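Long-range contacts in putative acetyl xylan esterase (Cellvibrio japonicus, PDB 2W9X), which removes acetyl groups from plant cell wall polysaccharides, deacetylating both xylan and glucomannan with a large preference for glucomannan: residues V154-T159 and A196-G201; D72-F77 and Q118-R123; P139-Q144 and D189-I194. All coordinates share one frame; numbering follows the deposited sequence.

Contact 1. Residues V154-T159 and A196-G201; sequences VGYGNT and ASSGFG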
ATOM      1  N   VAL B 154       4.929   3.800  21.296  1.00 38.23           N
ATOM      2  CA  VAL B 154       5.250   4.576  22.512  1.00 37.79           C
ATOM      3  C   VAL B 154       6.734   5.005  22.569  1.00 38.49           C
ATOM      4  O   VAL B 154       7.053   6.100  23.033  1.00 38.49           O
ATOM      5  CB  VAL B 154       4.948   3.759  23.800  1.00 37.71           C
ATOM      6  CG1 VAL B 154       5.491   4.461  25.051  1.00 36.66           C
ATOM      7  CG2 VAL B 154       3.429   3.447  23.958  1.00 35.66           C
ATOM      8  N   GLY B 155       7.638   4.129  22.135  1.00 38.22           N
ATOM      9  CA  GLY B 155       9.076   4.354  22.334  1.00 37.92           C
ATOM     10  C   GLY B 155       9.592   3.716  23.621  1.00 37.74           C
ATOM     11  O   GLY B 155      10.561   4.172  24.207  1.00 37.80           O
ATOM     12  N   TYR B 156       8.898   2.674  24.068  1.00 37.52           N
ATOM     13  CA  TYR B 156       9.299   1.821  25.187  1.00 37.58           C
ATOM     14  C   TYR B 156      10.788   1.533  25.231  1.00 36.99           C
ATOM     15  O   TYR B 156      11.317   0.833  24.350  1.00 36.64           O
ATOM     16  CB  TYR B 156       8.562   0.498  25.043  1.00 37.35           C
ATOM     17  CG  TYR B 156       8.775  -0.592  26.082  1.00 38.18           C
ATOM     18  CD1 TYR B 156       7.741  -0.954  26.940  1.00 38.16           C
ATOM     19  CD2 TYR B 156       9.958  -1.352  26.123  1.00 37.62           C
ATOM     20  CE1 TYR B 156       7.886  -2.003  27.853  1.00 37.48           C
ATOM     21  CE2 TYR B 156      10.115  -2.394  27.039  1.00 35.75           C
ATOM     22  CZ  TYR B 156       9.068  -2.708  27.894  1.00 37.95           C
ATOM     23  OH  TYR B 156       9.216  -3.738  28.793  1.00 39.08           O
ATOM     24  N   GLY B 157      11.429   2.043  26.284  1.00 36.11           N
ATOM     25  CA  GLY B 157      12.837   1.821  26.581  1.00 36.02           C
ATOM     26  C   GLY B 157      13.793   2.213  25.469  1.00 36.72           C
ATOM     27  O   GLY B 157      14.899   1.676  25.404  1.00 36.08           O
ATOM     28  N   ASN B 158      13.390   3.162  24.614  1.00 36.79           N
ATOM     29  CA  ASN B 158      14.127   3.383  23.360  1.00 37.83           C
ATOM     30  C   ASN B 158      15.517   4.024  23.544  1.00 37.89           C
ATOM     31  O   ASN B 158      16.431   3.758  22.753  1.00 38.84           O
ATOM     32  CB  ASN B 158      13.275   4.109  22.293  1.00 37.05           C
ATOM     33  CG  ASN B 158      12.834   5.519  22.723  1.00 38.84           C
ATOM     34  OD1 ASN B 158      13.085   5.950  23.839  1.00 38.30           O
ATOM     35  ND2 ASN B 158      12.184   6.237  21.809  1.00 37.65           N
ATOM     36  N   THR B 159      15.684   4.841  24.585  1.00 38.38           N
ATOM     37  CA  THR B 159      16.977   5.488  24.834  1.00 38.78           C
ATOM     38  C   THR B 159      17.843   4.719  25.837  1.00 38.71           C
ATOM     39  O   THR B 159      18.875   5.213  26.265  1.00 38.46           O
ATOM     40  CB  THR B 159      16.825   6.945  25.349  1.00 38.61           C
ATOM     41  OG1 THR B 159      16.291   6.915  26.677  1.00 38.78           O
ATOM     42  CG2 THR B 159      15.900   7.756  24.428  1.00 38.63           C
ATOM     43  N   ALA B 196      -0.968   5.264  21.672  1.00 37.75           N
ATOM     44  CA  ALA B 196      -0.339   3.973  21.827  1.00 37.83           C
ATOM     45  C   ALA B 196      -0.218   3.646  23.308  1.00 37.79           C
ATOM     46  O   ALA B 196      -0.122   4.535  24.130  1.00 36.87           O
ATOM     47  CB  ALA B 196       1.052   3.985  21.177  1.00 37.30           C
ATOM     48  N   SER B 197      -0.178   2.359  23.630  1.00 37.50           N
ATOM     49  CA  SER B 197      -0.029   1.918  25.002  1.00 37.33           C
ATOM     50  C   SER B 197       0.702   0.598  24.958  1.00 36.85           C
ATOM     51  O   SER B 197       0.361  -0.253  24.143  1.00 36.11           O
ATOM     52  CB  SER B 197      -1.419   1.740  25.644  1.00 37.25           C
ATOM     53  OG  SER B 197      -1.306   1.515  27.035  1.00 38.50           O
ATOM     54  N   SER B 198       1.717   0.444  25.809  1.00 36.64           N
ATOM     55  CA  SER B 198       2.612  -0.710  25.762  1.00 36.45           C
ATOM     56  C   SER B 198       1.944  -2.025  26.147  1.00 36.55           C
ATOM     57  O   SER B 198       1.212  -2.085  27.126  1.00 36.35           O
ATOM     58  CB  SER B 198       3.842  -0.489  26.661  1.00 36.26           C
ATOM     59  OG  SER B 198       4.639   0.584  26.201  1.00 35.63           O
ATOM     60  N   GLY B 199       2.229  -3.079  25.381  1.00 36.81           N
ATOM     61  CA  GLY B 199       1.721  -4.419  25.682  1.00 36.90           C
ATOM     62  C   GLY B 199       0.412  -4.779  24.995  1.00 36.84           C
ATOM     63  O   GLY B 199      -0.023  -5.937  25.045  1.00 36.53           O
ATOM     64  N   PHE B 200      -0.209  -3.810  24.324  1.00 37.07           N
ATOM     65  CA  PHE B 200      -1.583  -4.009  23.828  1.00 36.55           C
ATOM     66  C   PHE B 200      -1.628  -4.445  22.355  1.00 36.50           C
ATOM     67  O   PHE B 200      -0.731  -4.126  21.566  1.00 35.99           O
ATOM     68  CB  PHE B 200      -2.480  -2.775  24.085  1.00 36.41           C
ATOM     69  CG  PHE B 200      -2.889  -2.602  25.540  1.00 37.72           C
ATOM     70  CD1 PHE B 200      -4.000  -3.270  26.052  1.00 36.56           C
ATOM     71  CD2 PHE B 200      -2.143  -1.768  26.401  1.00 36.71           C
ATOM     72  CE1 PHE B 200      -4.376  -3.126  27.402  1.00 37.16           C
ATOM     73  CE2 PHE B 200      -2.498  -1.612  27.738  1.00 36.41           C
ATOM     74  CZ  PHE B 200      -3.626  -2.289  28.246  1.00 37.06           C
ATOM     75  N   GLY B 201      -2.677  -5.190  22.008  1.00 36.80           N
ATOM     76  CA  GLY B 201      -2.869  -5.679  20.640  1.00 36.58           C
ATOM     77  C   GLY B 201      -4.238  -5.307  20.085  1.00 36.48           C
ATOM     78  O   GLY B 201      -4.998  -4.590  20.729  1.00 36.50           O
TER
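A chi1 of -179° sets the ring of Tyr-156 opposite its backbone N and leads it to Ser-198, whose OG lies anti to the carbonyl carbon (chi1 -64°) and comes back to meet it. The two loops flank the catalytic centre of an SGNH (GDSL-type) hydrolase: residues 154-159 leave the short helix that begins with Ser-151, the inferred nucleophile, and residues 196-201 leave strand 191-196. Ser-198 OG approaches CD1 of Tyr-156 at 3.5 Å, at the ring edge and near its plane. CD1 is a carbon, so this is a van der Waals contact; the polar ends bond outside the segments, the serine hydroxyl to Glu-116 and the phenol OH to His-334. The Tyr-156 ring also stacks on His-336, thought to activate the nucleophile, so a broad flat residue suits this position. Gly-199, a transition-state stabiliser by similarity, has positive phi at the third position of the type II turn from Ser-197 to Phe-200, a conformation that comes readily to glycine. A compact branched valine fits beside a small alanine in the apolar pair Val-154 CG2 to Ala-196 CB (3.7 Å), and the same Val-154 methyl, CG2, also touches Ser-198 OG at 3.8 Å.

Contact 2. Residues D72-F77 and Q118-R123; sequences DDQNIF and QSTSGR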
ATOM      1  N   ASP B  72       2.019  17.803  37.880  1.00 41.66           N
ATOM      2  CA  ASP B  72       2.424  16.551  37.262  1.00 41.28           C
ATOM      3  C   ASP B  72       3.685  15.964  37.922  1.00 41.52           C
ATOM      4  O   ASP B  72       4.808  16.426  37.668  1.00 41.05           O
ATOM      5  CB  ASP B  72       2.650  16.779  35.760  1.00 41.12           C
ATOM      6  CG  ASP B  72       2.777  15.481  34.970  1.00 40.15           C
ATOM      7  OD1 ASP B  72       3.165  14.440  35.540  1.00 39.49           O
ATOM      8  OD2 ASP B  72       2.477  15.514  33.758  1.00 38.78           O
ATOM      9  N   ASP B  73       3.487  14.956  38.772  1.00 41.40           N
ATOM     10  CA  ASP B  73       4.603  14.199  39.345  1.00 41.91           C
ATOM     11  C   ASP B  73       4.737  12.815  38.692  1.00 41.47           C
ATOM     12  O   ASP B  73       5.327  11.901  39.268  1.00 41.92           O
ATOM     13  CB  ASP B  73       4.452  14.070  40.873  1.00 42.18           C
ATOM     14  CG  ASP B  73       3.302  13.147  41.284  1.00 43.48           C
ATOM     15  OD1 ASP B  73       2.450  12.808  40.431  1.00 43.83           O
ATOM     16  OD2 ASP B  73       3.249  12.763  42.476  1.00 45.80           O
ATOM     17  N   GLN B  74       4.180  12.672  37.491  1.00 40.96           N
ATOM     18  CA  GLN B  74       4.128  11.381  36.809  1.00 40.43           C
ATOM     19  C   GLN B  74       5.057  11.312  35.605  1.00 40.10           C
ATOM     20  O   GLN B  74       5.526  10.245  35.258  1.00 40.24           O
ATOM     21  CB  GLN B  74       2.693  11.080  36.353  1.00 40.50           C
ATOM     22  CG  GLN B  74       1.699  10.849  37.494  1.00 40.33           C
ATOM     23  CD  GLN B  74       2.052   9.630  38.310  1.00 40.36           C
ATOM     24  OE1 GLN B  74       2.184   8.534  37.779  1.00 42.26           O
ATOM     25  NE2 GLN B  74       2.215   9.816  39.609  1.00 41.42           N
ATOM     26  N   ASN B  75       5.308  12.455  34.974  1.00 39.85           N
ATOM     27  CA  ASN B  75       6.051  12.505  33.716  1.00 38.87           C
ATOM     28  C   ASN B  75       7.413  13.181  33.779  1.00 38.34           C
ATOM     29  O   ASN B  75       7.661  14.033  34.627  1.00 38.14           O
ATOM     30  CB  ASN B  75       5.211  13.219  32.656  1.00 38.50           C
ATOM     31  CG  ASN B  75       3.990  12.439  32.273  1.00 39.00           C
ATOM     32  OD1 ASN B  75       2.854  12.822  32.605  1.00 39.38           O
ATOM     33  ND2 ASN B  75       4.202  11.321  31.593  1.00 35.76           N
ATOM     34  N   ILE B  76       8.289  12.782  32.861  1.00 37.68           N
ATOM     35  CA  ILE B  76       9.448  13.584  32.497  1.00 36.83           C
ATOM     36  C   ILE B  76       9.040  14.357  31.242  1.00 37.24           C
ATOM     37  O   ILE B  76       8.338  13.818  30.376  1.00 37.11           O
ATOM     38  CB  ILE B  76      10.719  12.725  32.215  1.00 36.51           C
ATOM     39  CG1 ILE B  76      10.969  11.707  33.337  1.00 35.57           C
ATOM     40  CG2 ILE B  76      11.948  13.623  32.010  1.00 36.31           C
ATOM     41  CD1 ILE B  76      12.136  10.712  33.061  1.00 36.30           C
ATOM     42  N   PHE B  77       9.472  15.617  31.163  1.00 37.01           N
ATOM     43  CA  PHE B  77       9.188  16.487  30.031  1.00 37.39           C
ATOM     44  C   PHE B  77      10.491  17.014  29.489  1.00 37.44           C
ATOM     45  O   PHE B  77      11.486  17.076  30.204  1.00 37.11           O
ATOM     46  CB  PHE B  77       8.384  17.733  30.468  1.00 37.27           C
ATOM     47  CG  PHE B  77       7.018  17.438  31.002  1.00 38.04           C
ATOM     48  CD1 PHE B  77       5.909  17.464  30.156  1.00 38.40           C
ATOM     49  CD2 PHE B  77       6.830  17.169  32.353  1.00 39.27           C
ATOM     50  CE1 PHE B  77       4.627  17.204  30.647  1.00 39.82           C
ATOM     51  CE2 PHE B  77       5.558  16.916  32.856  1.00 39.24           C
ATOM     52  CZ  PHE B  77       4.455  16.934  32.004  1.00 39.19           C
ATOM     53  N   GLN B 118       0.490   4.570  31.953  1.00 40.32           N
ATOM     54  CA  GLN B 118      -0.623   3.664  31.614  1.00 41.07           C
ATOM     55  C   GLN B 118      -1.738   3.634  32.655  1.00 41.55           C
ATOM     56  O   GLN B 118      -2.882   3.291  32.345  1.00 41.42           O
ATOM     57  CB  GLN B 118      -0.108   2.247  31.342  1.00 41.30           C
ATOM     58  CG  GLN B 118       0.678   2.147  30.035  1.00 40.34           C
ATOM     59  CD  GLN B 118       1.203   0.754  29.760  1.00 41.41           C
ATOM     60  OE1 GLN B 118       2.074   0.255  30.473  1.00 42.89           O
ATOM     61  NE2 GLN B 118       0.690   0.124  28.707  1.00 40.61           N
ATOM     62  N   SER B 119      -1.403   3.998  33.888  1.00 41.96           N
ATOM     63  CA  SER B 119      -2.354   3.876  34.985  1.00 42.26           C
ATOM     64  C   SER B 119      -2.563   5.177  35.744  1.00 42.09           C
ATOM     65  O   SER B 119      -3.231   5.186  36.782  1.00 42.12           O
ATOM     66  CB  SER B 119      -1.921   2.755  35.929  1.00 42.26           C
ATOM     67  OG  SER B 119      -0.568   2.914  36.312  1.00 44.50           O
ATOM     68  N   THR B 120      -2.011   6.278  35.228  1.00 41.86           N
ATOM     69  CA  THR B 120      -2.182   7.598  35.865  1.00 42.05           C
ATOM     70  C   THR B 120      -2.312   8.727  34.832  1.00 42.15           C
ATOM     71  O   THR B 120      -2.179   8.502  33.621  1.00 42.45           O
ATOM     72  CB  THR B 120      -1.000   7.949  36.796  1.00 42.02           C
ATOM     73  OG1 THR B 120       0.183   8.092  36.010  1.00 40.50           O
ATOM     74  CG2 THR B 120      -0.776   6.885  37.879  1.00 42.21           C
ATOM     75  N   SER B 121      -2.553   9.941  35.315  1.00 41.95           N
ATOM     76  CA  SER B 121      -2.561  11.112  34.444  1.00 42.03           C
ATOM     77  C   SER B 121      -1.747  12.252  35.038  1.00 41.65           C
ATOM     78  O   SER B 121      -1.315  12.182  36.183  1.00 41.94           O
ATOM     79  CB  SER B 121      -3.995  11.552  34.134  1.00 41.66           C
ATOM     80  OG  SER B 121      -4.682  11.929  35.311  1.00 42.87           O
ATOM     81  N   GLY B 122      -1.515  13.291  34.240  1.00 41.53           N
ATOM     82  CA  GLY B 122      -0.792  14.485  34.696  1.00 40.81           C
ATOM     83  C   GLY B 122      -1.522  15.741  34.264  1.00 40.48           C
ATOM     84  O   GLY B 122      -2.328  15.700  33.335  1.00 40.38           O
ATOM     85  N   ARG B 123      -1.255  16.858  34.936  1.00 39.93           N
ATOM     86  CA  ARG B 123      -1.869  18.120  34.549  1.00 39.76           C
ATOM     87  C   ARG B 123      -0.847  19.219  34.251  1.00 39.45           C
ATOM     88  O   ARG B 123       0.147  19.387  34.969  1.00 39.12           O
ATOM     89  CB  ARG B 123      -2.868  18.595  35.614  1.00 40.38           C
ATOM     90  CG  ARG B 123      -3.745  17.485  36.208  1.00 41.68           C
ATOM     91  CD  ARG B 123      -5.039  18.016  36.806  1.00 45.51           C
ATOM     92  NE  ARG B 123      -4.838  18.730  38.064  1.00 49.37           N
ATOM     93  CZ  ARG B 123      -4.663  20.047  38.161  1.00 52.53           C
ATOM     94  NH1 ARG B 123      -4.641  20.783  37.061  1.00 54.45           N
ATOM     95  NH2 ARG B 123      -4.501  20.635  39.348  1.00 52.34           N
TER
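The flat amide of Gln-74 receives the hydroxyl of Thr-120 from above its carbonyl plane: Thr-120 OG1 donates to Gln-74 OE1 at 2.7 Å, lying 41° out of that plane and so not on a lone pair. The other end of the amide works at its edge, where Gln-74 NE2 gives a hydrogen bond to Asp-73 OD1 (3.1 Å), a partner close to the amide plane although the carboxylate itself is met from above. Gripped at both ends, the amide is fixed in rotation, and its carbonyl and NH2 can be told apart. A turn about the CB-CG bond (chi2 -64°) bends the glutamine chain, which crosses the threonine at about a right angle, and Gln-74 CG rests 3.5 Å from Ser-121 O.

A second flat group, the carboxylate of Asp-72, lies against the backbone of Gly-122, with Asp-72 OD2 3.6 Å from Gly-122 CA; its CG also sits at the edge of the Phe-77 ring, in the ring plane. Glycine suits the place because, lacking a side chain, it lets the carboxylate lie directly against its CA. Asp-72 OD1 accepts from Gln-74 N (2.8 Å), an Asx turn, and from Asn-75 N (3.0 Å), while OD2 bonds to Tyr-50. Aspartate is apt here, its short arm reaching the amides just ahead of it.

The contact belongs to the N-terminal beta domain, where the turn between strands 67-72 and 76-81 meets the start of strand 122-128. Its chemistry implies a turn braced by its own aspartates, with one side-chain hydrogen bond to the other segment.

Contact 3. Residues P139-Q144 and D189-I194; sequences PKRKRQ and DADYQI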
ATOM      1  N   PRO B 139       1.359  28.034  15.959  1.00 43.30           N
ATOM      2  CA  PRO B 139       1.448  27.233  14.736  1.00 43.05           C
ATOM      3  C   PRO B 139       0.075  26.896  14.150  1.00 42.84           C
ATOM      4  O   PRO B 139      -0.836  26.490  14.879  1.00 42.57           O
ATOM      5  CB  PRO B 139       2.158  25.960  15.201  1.00 43.22           C
ATOM      6  CG  PRO B 139       2.830  26.337  16.483  1.00 43.09           C
ATOM      7  CD  PRO B 139       1.923  27.315  17.118  1.00 43.26           C
ATOM      8  N   LYS B 140      -0.056  27.097  12.841  1.00 42.62           N
ATOM      9  CA  LYS B 140      -1.281  26.789  12.106  1.00 42.29           C
ATOM     10  C   LYS B 140      -0.985  25.639  11.142  1.00 41.65           C
ATOM     11  O   LYS B 140      -0.965  25.821   9.928  1.00 42.13           O
ATOM     12  N   ARG B 141      -0.750  24.462  11.694  1.00 41.05           N
ATOM     13  CA  ARG B 141      -0.354  23.302  10.888  1.00 40.44           C
ATOM     14  C   ARG B 141      -1.565  22.679  10.190  1.00 40.51           C
ATOM     15  O   ARG B 141      -2.534  22.288  10.844  1.00 40.30           O
ATOM     16  CB  ARG B 141       0.388  22.271  11.752  1.00 40.33           C
ATOM     17  CG  ARG B 141       1.463  22.884  12.618  1.00 38.66           C
ATOM     18  CD  ARG B 141       2.331  21.855  13.302  1.00 38.67           C
ATOM     19  NE  ARG B 141       3.507  22.509  13.883  1.00 37.18           N
ATOM     20  CZ  ARG B 141       3.679  22.746  15.183  1.00 38.41           C
ATOM     21  NH1 ARG B 141       2.758  22.355  16.064  1.00 37.40           N
ATOM     22  NH2 ARG B 141       4.776  23.387  15.605  1.00 35.86           N
ATOM     23  N   LYS B 142      -1.517  22.621   8.859  1.00 40.58           N
ATOM     24  CA  LYS B 142      -2.603  22.037   8.074  1.00 40.56           C
ATOM     25  C   LYS B 142      -2.481  20.522   8.100  1.00 40.42           C
ATOM     26  O   LYS B 142      -3.483  19.803   8.130  1.00 40.58           O
ATOM     27  CB  LYS B 142      -2.586  22.551   6.632  1.00 40.73           C
ATOM     28  N   ARG B 143      -1.243  20.047   8.108  1.00 40.31           N
ATOM     29  CA  ARG B 143      -0.961  18.620   8.127  1.00 40.01           C
ATOM     30  C   ARG B 143      -1.203  18.042   9.509  1.00 39.52           C
ATOM     31  O   ARG B 143      -0.844  18.649  10.528  1.00 39.19           O
ATOM     32  CB  ARG B 143       0.469  18.357   7.684  1.00 40.15           C
ATOM     33  CG  ARG B 143       0.734  18.834   6.286  1.00 41.80           C
ATOM     34  CD  ARG B 143       2.202  18.849   5.994  1.00 42.96           C
ATOM     35  NE  ARG B 143       2.435  19.349   4.647  1.00 46.02           N
ATOM     36  CZ  ARG B 143       3.618  19.381   4.047  1.00 46.44           C
ATOM     37  NH1 ARG B 143       4.702  18.945   4.669  1.00 46.03           N
ATOM     38  NH2 ARG B 143       3.711  19.856   2.815  1.00 48.54           N
ATOM     39  N   GLN B 144      -1.852  16.881   9.523  1.00 38.68           N
ATOM     40  CA  GLN B 144      -2.151  16.150  10.745  1.00 38.42           C
ATOM     41  C   GLN B 144      -1.926  14.658  10.511  1.00 38.53           C
ATOM     42  O   GLN B 144      -2.355  14.101   9.486  1.00 38.92           O
ATOM     43  CB  GLN B 144      -3.595  16.390  11.181  1.00 38.18           C
ATOM     44  CG  GLN B 144      -3.930  17.815  11.595  1.00 38.57           C
ATOM     45  CD  GLN B 144      -5.372  17.941  12.044  1.00 38.46           C
ATOM     46  OE1 GLN B 144      -6.215  17.093  11.719  1.00 37.46           O
ATOM     47  NE2 GLN B 144      -5.664  18.992  12.798  1.00 37.28           N
ATOM     48  N   ASP B 189       6.209  18.980   9.359  1.00 40.19           N
ATOM     49  CA  ASP B 189       5.584  20.013  10.191  1.00 40.45           C
ATOM     50  C   ASP B 189       4.082  19.779  10.389  1.00 40.12           C
ATOM     51  O   ASP B 189       3.262  20.680  10.192  1.00 39.53           O
ATOM     52  CB  ASP B 189       5.864  21.427   9.648  1.00 40.19           C
ATOM     53  CG  ASP B 189       5.443  22.520  10.613  1.00 41.11           C
ATOM     54  OD1 ASP B 189       5.486  22.288  11.847  1.00 41.05           O
ATOM     55  OD2 ASP B 189       5.061  23.613  10.132  1.00 41.34           O
ATOM     56  N   ALA B 190       3.741  18.555  10.784  1.00 39.50           N
ATOM     57  CA  ALA B 190       2.351  18.192  11.061  1.00 39.07           C
ATOM     58  C   ALA B 190       2.117  18.088  12.547  1.00 38.39           C
ATOM     59  O   ALA B 190       3.012  17.732  13.305  1.00 37.59           O
ATOM     60  CB  ALA B 190       2.003  16.865  10.394  1.00 38.66           C
ATOM     61  N   ASP B 191       0.904  18.409  12.972  1.00 38.42           N
ATOM     62  CA  ASP B 191       0.520  18.099  14.336  1.00 38.54           C
ATOM     63  C   ASP B 191       0.327  16.595  14.475  1.00 38.40           C
ATOM     64  O   ASP B 191       0.056  15.901  13.489  1.00 39.53           O
ATOM     65  CB  ASP B 191      -0.731  18.884  14.741  1.00 38.52           C
ATOM     66  CG  ASP B 191      -0.409  20.311  15.108  1.00 39.01           C
ATOM     67  OD1 ASP B 191       0.465  20.537  15.980  1.00 39.66           O
ATOM     68  OD2 ASP B 191      -1.018  21.210  14.503  1.00 37.63           O
ATOM     69  N   TYR B 192       0.520  16.065  15.679  1.00 37.90           N
ATOM     70  CA  TYR B 192       0.432  14.618  15.844  1.00 37.34           C
ATOM     71  C   TYR B 192      -0.220  14.203  17.129  1.00 37.02           C
ATOM     72  O   TYR B 192      -0.139  14.914  18.134  1.00 36.95           O
ATOM     73  CB  TYR B 192       1.816  13.935  15.723  1.00 36.93           C
ATOM     74  CG  TYR B 192       2.902  14.454  16.661  1.00 36.72           C
ATOM     75  CD1 TYR B 192       3.126  13.866  17.910  1.00 34.98           C
ATOM     76  CD2 TYR B 192       3.735  15.513  16.276  1.00 36.62           C
ATOM     77  CE1 TYR B 192       4.132  14.337  18.762  1.00 34.59           C
ATOM     78  CE2 TYR B 192       4.755  15.974  17.108  1.00 36.42           C
ATOM     79  CZ  TYR B 192       4.949  15.388  18.339  1.00 35.57           C
ATOM     80  OH  TYR B 192       5.951  15.872  19.143  1.00 36.91           O
ATOM     81  N   GLN B 193      -0.871  13.043  17.066  1.00 37.18           N
ATOM     82  CA  GLN B 193      -1.359  12.323  18.233  1.00 37.34           C
ATOM     83  C   GLN B 193      -0.722  10.937  18.215  1.00 37.21           C
ATOM     84  O   GLN B 193      -0.679  10.289  17.171  1.00 37.88           O
ATOM     85  CB  GLN B 193      -2.890  12.204  18.196  1.00 36.68           C
ATOM     86  CG  GLN B 193      -3.623  13.526  18.453  1.00 37.25           C
ATOM     87  CD  GLN B 193      -5.083  13.320  18.854  1.00 37.83           C
ATOM     88  OE1 GLN B 193      -5.806  14.282  19.132  1.00 39.43           O
ATOM     89  NE2 GLN B 193      -5.524  12.060  18.877  1.00 35.45           N
ATOM     90  N   ILE B 194      -0.213  10.504  19.368  1.00 37.63           N
ATOM     91  CA  ILE B 194       0.388   9.172  19.531  1.00 37.61           C
ATOM     92  C   ILE B 194      -0.491   8.385  20.498  1.00 38.01           C
ATOM     93  O   ILE B 194      -0.274   8.375  21.704  1.00 38.42           O
ATOM     94  CB  ILE B 194       1.862   9.217  20.038  1.00 37.60           C
ATOM     95  CG1 ILE B 194       2.702  10.245  19.252  1.00 36.88           C
ATOM     96  CG2 ILE B 194       2.493   7.813  20.025  1.00 36.54           C
ATOM     97  CD1 ILE B 194       2.874   9.947  17.737  1.00 36.35           C
TER
HETATM   98  O   HOH W   1      -1.289  23.846  14.191  1.00 46.48           O
HETATM   99  O   HOH W   2      -3.223  21.039  13.019  1.00 38.68           O
HETATM  100  O   HOH W   3       1.709  21.667   8.364  1.00 42.28           O
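A parallel beta bridge between Gln-144 and Asp-191 opens the pairing of strand 191-196, at one edge of the parallel sheet of the SGNH hydrolase fold, with its neighbour 144-149. Asp-191 N donates to Arg-143 O at 3.0 Å, and Gln-144 CA adds a CA-H...O contact to Asp-191 O. Just before the strand, helix 180-187 ends in a Schellman motif at Asp-189, and Ala-190 follows, small enough for its CB to sit 3.5 Å from Arg-143 CB.

Arg-141 ties this strand start to the incoming linker. Its chain runs extended from CG to NE, which brings the guanidinium between the two acids. Arg-141 NE forms a salt bridge to Asp-189 OD1 (2.8 Å), meeting that oxygen from above the carboxylate plane. Arg-141 NH1 forms another to Asp-191 OD1 (2.9 Å), on the syn side but tilted out of the carboxylate plane. The guanidinium is almost perpendicular to both carboxylates, 81° and 76° between planes, so each acid supplies one oxygen rather than a two-pronged grip. Arginine suits the place by offering several N-H groups in one plane: NH1 also reaches Glu-58 of strand 56-62. Asp-191 OD1 in turn bonds to Tyr-56 and His-31, so the buried acid is well satisfied and probably stays charged.

Asp-191 OD2 accepts from two waters. One links it to Pro-139 O and Arg-141 N, the other to Arg-141 O and Gln-144 NE2. Over one face of the Arg-141 guanidinium lies Pro-139 CB, 3.5 Å above the plane and centred on it.

Contact 1 is buried beside the catalytic centre, whereas contacts 2 and 3 are partly buried and lie away from the annotated sites. Contacts 1 and 3 share strand 191-196, the first at its C-terminal end and the second at its start; contact 2 belongs to the N-terminal beta domain. Gln-118 joins the two domains, its NE2 probably hydrogen-bonding to Ser-198 O and Ser-197 OG of contact 1. The chemistry follows position: no hydrogen bond crosses contact 1, which relies on van der Waals packing, a neutral hydroxyl-amide bond crosses contact 2, and charged pairs, backbone pairing and bridging waters dominate contact 3, whose centre lies about 22 Å from that of contact 1.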